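Local coordinates for protein intimin (Escherichia coli, PDB 1F00) that probably mediates attachment of enteropathogenic bacteria to host cells by binding its receptor through a C-terminal C-type lectin-like domain carried on immunoglobulin-like domains, at residues 118-123 / 186-191; 162-167 / 176-181. All coordinates share one frame; numbering follows the deposited sequence.

How the interactions relate
Both contacts pair beta strands, at different places in an elongated chain of Ig-like and C-type lectin-like parts. Interaction 2 (162-167 / 176-181) joins neighbouring antiparallel strands of one hairpin in the Ig-like domain, with Thr164, Ser166, Thr176 and Thr178 on one, more exposed face and Ile165 and Ile179 with Thr163 and Tyr177 on the other. Interaction 1 (118-123 / 186-191) is a buried, parallel pairing between segments 63 residues apart at their closest ends, where a strand met before the hairpin joins the sheet of the lectin-like domain; two backbone bonds and aliphatic packing hold it. Interaction 2 lies within the loop closed by interaction 1, and the two touch where Trp119 CZ2 packs on Ile179 CG2.

Interaction 1 (118-123 / 186-191); sequences VWLQYG and IVPNMS
Ile186 is gripped through both ends of its backbone: its N donates to Trp119 O at 2.8 Å, nearly straight at the hydrogen (165°), and its O accepts from Gln121 N at 2.9 Å, in the carbonyl plane. The two bonds flank Leu120, which faces Ile186 as a parallel bridge with CA atoms 4.7 Å apart. Leu120 and Ile186 put their side chains on the same face of the sheet. Leu120 holds CG anti to its backbone N (chi1 170°), and its CD1 reaches past Ile186 to meet Pro188 CG at 4.1 Å, the two side chains crossing at about a right angle. Ile186 CG1 also approaches Val118 CG1 at 4.3 Å. Strand 118-120 is an edge of a three-stranded mixed sheet, with strand 184-190 in the middle and strand 276-281 beyond it, in the C-type lectin-like part of the chain. Helix 214-224 covers the Leu120 and Ile186 face, Val220 lying against Ile186 and Trp224 against Leu120. Past the bridge, Gln121 CB lies 3.3 Å from Ile186 O, and the extended side chain runs across Val187. A type II turn from Leu120 to Gly123 then carries the chain off the sheet, closed by Gly123 N donating to Leu120 O at 2.9 Å; within it, Gln121 CG sits over the centre of one face of the Tyr122 ring.

Interaction 2 (162-167 / 176-181); sequences TTTISV and TYTIAT
Ile165 lays its CG1 against the terminal methyl of Ile179, CG1 to CD1 at 3.7 Å, the two side chains crossing obliquely. The Ile179 side chain is extended beyond CG1, which brings CD1 within contact of both Ile165 and Thr163; Thr163 CG2 lies 4.1 Å from Ile179 CD1, and these two side chains run side by side. This face turns inward, where Leu127 of strand 124-130 also meets Ile165. On the reverse face, Thr164 and Thr178 oppose each other as a non-hydrogen-bonded pair. Thr164 CG2 and Thr178 CG2 lie 3.3 Å apart, tighter than usual van der Waals contact. Between the faces run the backbone bonds: Ile165 and Tyr177 exchange two nearly straight ones, with Tyr177 N to Ile165 O at 2.8 Å and 173° at the hydrogen. Thr163 and Ile179 form the next hydrogen-bonded pair, less straight, the Thr163 N to Ile179 O bond being the longer at 3.2 Å. Here Ile179 O takes two donors, Thr163 N on a lone pair in the carbonyl plane and Thr162 OG1, tilted 28° from that plane, at 2.8 Å. The Thr162 hydroxyl stands anti to its backbone N (chi1 176°), bringing it to the same carbonyl where the regular pairing ends. Strands 163-169 and 173-179 form an antiparallel beta hairpin, which strand 136-140 extends to a three-stranded sheet of the bacterial Ig-like domain.

Interaction 1 (118-123 / 186-191)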
loop_
_atom_site.group_PDB
_atom_site.type_symbol
_atom_site.label_atom_id
_atom_site.label_comp_id
_atom_site.label_asym_id
_atom_site.label_seq_id
_atom_site.Cartn_x
_atom_site.Cartn_y
_atom_site.Cartn_z
ATOM N N VAL A 118 16.233 -7.811 2.682
ATOM C CA VAL A 118 16.784 -8.963 1.967
ATOM C C VAL A 118 15.543 -9.581 1.336
ATOM O O VAL A 118 14.610 -9.976 2.039
ATOM C CB VAL A 118 17.448 -9.975 2.922
ATOM C CG1 VAL A 118 18.003 -11.149 2.133
ATOM C CG2 VAL A 118 18.564 -9.294 3.690
ATOM N N TRP A 119 15.510 -9.648 0.013
ATOM C CA TRP A 119 14.323 -10.162 -0.659
ATOM C C TRP A 119 14.436 -11.493 -1.361
ATOM O O TRP A 119 15.295 -11.679 -2.222
ATOM C CB TRP A 119 13.829 -9.192 -1.735
ATOM C CG TRP A 119 13.503 -7.799 -1.329
ATOM C CD1 TRP A 119 13.435 -7.287 -0.067
ATOM C CD2 TRP A 119 13.174 -6.728 -2.220
ATOM N NE1 TRP A 119 13.084 -5.954 -0.116
ATOM C CE2 TRP A 119 12.919 -5.587 -1.429
ATOM C CE3 TRP A 119 13.070 -6.625 -3.614
ATOM C CZ2 TRP A 119 12.568 -4.352 -1.986
ATOM C CZ3 TRP A 119 12.720 -5.397 -4.169
ATOM C CH2 TRP A 119 12.475 -4.276 -3.352
ATOM N N LEU A 120 13.555 -12.416 -1.004
ATOM C CA LEU A 120 13.503 -13.679 -1.713
ATOM C C LEU A 120 12.804 -13.187 -2.985
ATOM O O LEU A 120 11.755 -12.544 -2.894
ATOM C CB LEU A 120 12.594 -14.668 -0.977
ATOM C CG LEU A 120 12.242 -15.959 -1.719
ATOM C CD1 LEU A 120 13.511 -16.750 -2.015
ATOM C CD2 LEU A 120 11.284 -16.788 -0.863
ATOM N N GLN A 121 13.364 -13.442 -4.160
ATOM C CA GLN A 121 12.694 -12.969 -5.371
ATOM C C GLN A 121 11.294 -13.562 -5.473
ATOM O O GLN A 121 11.105 -14.767 -5.287
ATOM C CB GLN A 121 13.480 -13.323 -6.637
ATOM C CG GLN A 121 12.941 -12.579 -7.857
ATOM C CD GLN A 121 13.679 -12.889 -9.154
ATOM O OE1 GLN A 121 13.847 -12.014 -9.997
ATOM N NE2 GLN A 121 14.102 -14.134 -9.321
ATOM N N TYR A 122 10.321 -12.707 -5.766
ATOM C CA TYR A 122 8.928 -13.112 -5.893
ATOM C C TYR A 122 8.297 -13.421 -4.543
ATOM O O TYR A 122 7.254 -14.062 -4.462
ATOM C CB TYR A 122 8.806 -14.300 -6.856
ATOM C CG TYR A 122 9.339 -13.951 -8.230
ATOM C CD1 TYR A 122 10.207 -14.806 -8.907
ATOM C CD2 TYR A 122 9.027 -12.725 -8.824
ATOM C CE1 TYR A 122 10.761 -14.444 -10.139
ATOM C CE2 TYR A 122 9.571 -12.354 -10.051
ATOM C CZ TYR A 122 10.438 -13.215 -10.703
ATOM O OH TYR A 122 10.983 -12.849 -11.911
ATOM N N GLY A 123 8.953 -12.964 -3.480
ATOM C CA GLY A 123 8.398 -13.129 -2.154
ATOM C C GLY A 123 7.201 -12.193 -2.169
ATOM O O GLY A 123 7.164 -11.259 -2.980
ATOM N N ILE A 186 17.504 -12.699 -3.557
ATOM C CA ILE A 186 17.759 -14.139 -3.580
ATOM C C ILE A 186 17.038 -14.777 -4.763
ATOM O O ILE A 186 15.812 -14.734 -4.847
ATOM C CB ILE A 186 17.273 -14.785 -2.256
ATOM C CG1 ILE A 186 17.784 -13.967 -1.062
ATOM C CG2 ILE A 186 17.756 -16.219 -2.164
ATOM C CD1 ILE A 186 19.303 -13.823 -1.013
ATOM N N VAL A 187 17.794 -15.384 -5.669
ATOM C CA VAL A 187 17.200 -15.973 -6.864
ATOM C C VAL A 187 17.424 -17.476 -7.043
ATOM O O VAL A 187 18.442 -17.893 -7.587
ATOM C CB VAL A 187 17.719 -15.246 -8.125
ATOM C CG1 VAL A 187 17.104 -15.853 -9.381
ATOM C CG2 VAL A 187 17.404 -13.751 -8.030
ATOM N N PRO A 188 16.474 -18.304 -6.581
ATOM C CA PRO A 188 16.598 -19.760 -6.720
ATOM C C PRO A 188 16.261 -20.151 -8.162
ATOM O O PRO A 188 15.278 -19.662 -8.728
ATOM C CB PRO A 188 15.547 -20.306 -5.747
ATOM C CG PRO A 188 15.295 -19.172 -4.793
ATOM C CD PRO A 188 15.353 -17.963 -5.690
ATOM N N ASN A 189 17.074 -21.015 -8.756
ATOM C CA ASN A 189 16.830 -21.477 -10.119
ATOM C C ASN A 189 16.263 -22.899 -9.979
ATOM O O ASN A 189 17.004 -23.876 -9.876
ATOM C CB ASN A 189 18.145 -21.447 -10.909
ATOM C CG ASN A 189 18.695 -20.023 -11.068
ATOM O OD1 ASN A 189 18.215 -19.251 -11.906
ATOM N ND2 ASN A 189 19.692 -19.668 -10.250
ATOM N N MET A 190 14.935 -22.996 -9.983
ATOM C CA MET A 190 14.235 -24.264 -9.777
ATOM C C MET A 190 14.026 -25.242 -10.938
ATOM O O MET A 190 13.437 -26.307 -10.736
ATOM C CB MET A 190 12.866 -23.975 -9.150
ATOM C CG MET A 190 12.925 -23.120 -7.894
ATOM S SD MET A 190 14.193 -23.696 -6.756
ATOM C CE MET A 190 13.633 -25.400 -6.433
ATOM N N SER A 191 14.495 -24.914 -12.136
ATOM C CA SER A 191 14.278 -25.805 -13.273
ATOM C C SER A 191 15.077 -27.111 -13.246
ATOM O O SER A 191 14.692 -28.098 -13.884
ATOM C CB SER A 191 14.552 -25.058 -14.582
ATOM O OG SER A 191 15.896 -24.612 -14.647
#

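Interaction 2 (162-167 / 176-181)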
loop_
_atom_site.group_PDB
_atom_site.type_symbol
_atom_site.label_atom_id
_atom_site.label_comp_id
_atom_site.label_asym_id
_atom_site.label_seq_id
_atom_site.Cartn_x
_atom_site.Cartn_y
_atom_site.Cartn_z
ATOM N N THR A 162 13.994 0.835 -6.067
ATOM C CA THR A 162 13.072 1.541 -5.205
ATOM C C THR A 162 11.905 2.063 -6.033
ATOM O O THR A 162 12.084 2.576 -7.139
ATOM C CB THR A 162 13.775 2.715 -4.481
ATOM O OG1 THR A 162 12.818 3.444 -3.706
ATOM C CG2 THR A 162 14.431 3.650 -5.485
ATOM N N THR A 163 10.698 1.894 -5.508
ATOM C CA THR A 163 9.514 2.367 -6.198
ATOM C C THR A 163 8.474 2.674 -5.133
ATOM O O THR A 163 8.756 2.585 -3.936
ATOM C CB THR A 163 8.985 1.302 -7.203
ATOM O OG1 THR A 163 7.983 1.894 -8.041
ATOM C CG2 THR A 163 8.385 0.102 -6.464
ATOM N N THR A 164 7.277 3.052 -5.552
ATOM C CA THR A 164 6.245 3.365 -4.585
ATOM C C THR A 164 4.962 2.604 -4.889
ATOM O O THR A 164 4.625 2.385 -6.053
ATOM C CB THR A 164 5.937 4.879 -4.573
ATOM O OG1 THR A 164 5.648 5.318 -5.906
ATOM C CG2 THR A 164 7.125 5.667 -4.026
ATOM N N ILE A 165 4.275 2.174 -3.837
ATOM C CA ILE A 165 2.998 1.482 -3.991
ATOM C C ILE A 165 1.983 2.489 -3.490
ATOM O O ILE A 165 2.134 3.031 -2.393
ATOM C CB ILE A 165 2.909 0.210 -3.122
ATOM C CG1 ILE A 165 4.029 -0.760 -3.500
ATOM C CG2 ILE A 165 1.533 -0.451 -3.298
ATOM C CD1 ILE A 165 4.044 -1.144 -4.973
ATOM N N SER A 166 0.966 2.758 -4.303
ATOM C CA SER A 166 -0.060 3.719 -3.941
ATOM C C SER A 166 -1.436 3.077 -3.877
ATOM O O SER A 166 -1.739 2.155 -4.625
ATOM C CB SER A 166 -0.100 4.864 -4.961
ATOM O OG SER A 166 1.110 5.601 -4.974
ATOM N N VAL A 167 -2.260 3.560 -2.962
ATOM C CA VAL A 167 -3.621 3.064 -2.849
ATOM C C VAL A 167 -4.526 4.280 -2.951
ATOM O O VAL A 167 -4.185 5.363 -2.462
ATOM C CB VAL A 167 -3.886 2.359 -1.494
ATOM C CG1 VAL A 167 -3.696 3.336 -0.344
ATOM C CG2 VAL A 167 -5.307 1.795 -1.473
ATOM N N THR A 176 0.474 6.608 -0.081
ATOM C CA THR A 176 1.561 5.893 -0.737
ATOM C C THR A 176 2.657 5.407 0.201
ATOM O O THR A 176 2.970 6.046 1.213
ATOM C CB THR A 176 2.236 6.771 -1.803
ATOM O OG1 THR A 176 2.884 7.875 -1.162
ATOM C CG2 THR A 176 1.214 7.304 -2.777
ATOM N N TYR A 177 3.232 4.267 -0.162
ATOM C CA TYR A 177 4.313 3.643 0.589
ATOM C C TYR A 177 5.500 3.457 -0.352
ATOM O O TYR A 177 5.345 2.937 -1.457
ATOM C CB TYR A 177 3.869 2.283 1.129
ATOM C CG TYR A 177 5.012 1.456 1.672
ATOM C CD1 TYR A 177 5.610 0.470 0.897
ATOM C CD2 TYR A 177 5.530 1.697 2.947
ATOM C CE1 TYR A 177 6.695 -0.259 1.370
ATOM C CE2 TYR A 177 6.622 0.975 3.427
ATOM C CZ TYR A 177 7.197 0.002 2.633
ATOM O OH TYR A 177 8.287 -0.708 3.085
ATOM N N THR A 178 6.683 3.880 0.082
ATOM C CA THR A 178 7.861 3.737 -0.757
ATOM C C THR A 178 8.655 2.495 -0.386
ATOM O O THR A 178 8.988 2.271 0.781
ATOM C CB THR A 178 8.791 4.952 -0.633
ATOM O OG1 THR A 178 9.364 4.979 0.679
ATOM C CG2 THR A 178 8.018 6.223 -0.852
ATOM N N ILE A 179 8.943 1.684 -1.395
ATOM C CA ILE A 179 9.717 0.467 -1.220
ATOM C C ILE A 179 11.178 0.860 -1.376
ATOM O O ILE A 179 11.594 1.324 -2.442
ATOM C CB ILE A 179 9.349 -0.587 -2.299
ATOM C CG1 ILE A 179 7.932 -1.116 -2.047
ATOM C CG2 ILE A 179 10.351 -1.729 -2.286
ATOM C CD1 ILE A 179 7.430 -2.053 -3.117
ATOM N N ALA A 180 11.949 0.697 -0.307
ATOM C CA ALA A 180 13.365 1.038 -0.330
ATOM C C ALA A 180 14.153 -0.026 -1.076
ATOM O O ALA A 180 13.745 -1.186 -1.134
ATOM C CB ALA A 180 13.896 1.178 1.097
ATOM N N THR A 181 15.284 0.380 -1.645
ATOM C CA THR A 181 16.141 -0.534 -2.386
ATOM C C THR A 181 16.699 -1.561 -1.408
ATOM O O THR A 181 17.236 -1.205 -0.362
ATOM C CB THR A 181 17.306 0.220 -3.050
ATOM O OG1 THR A 181 16.780 1.224 -3.926
ATOM C CG2 THR A 181 18.177 -0.735 -3.854
#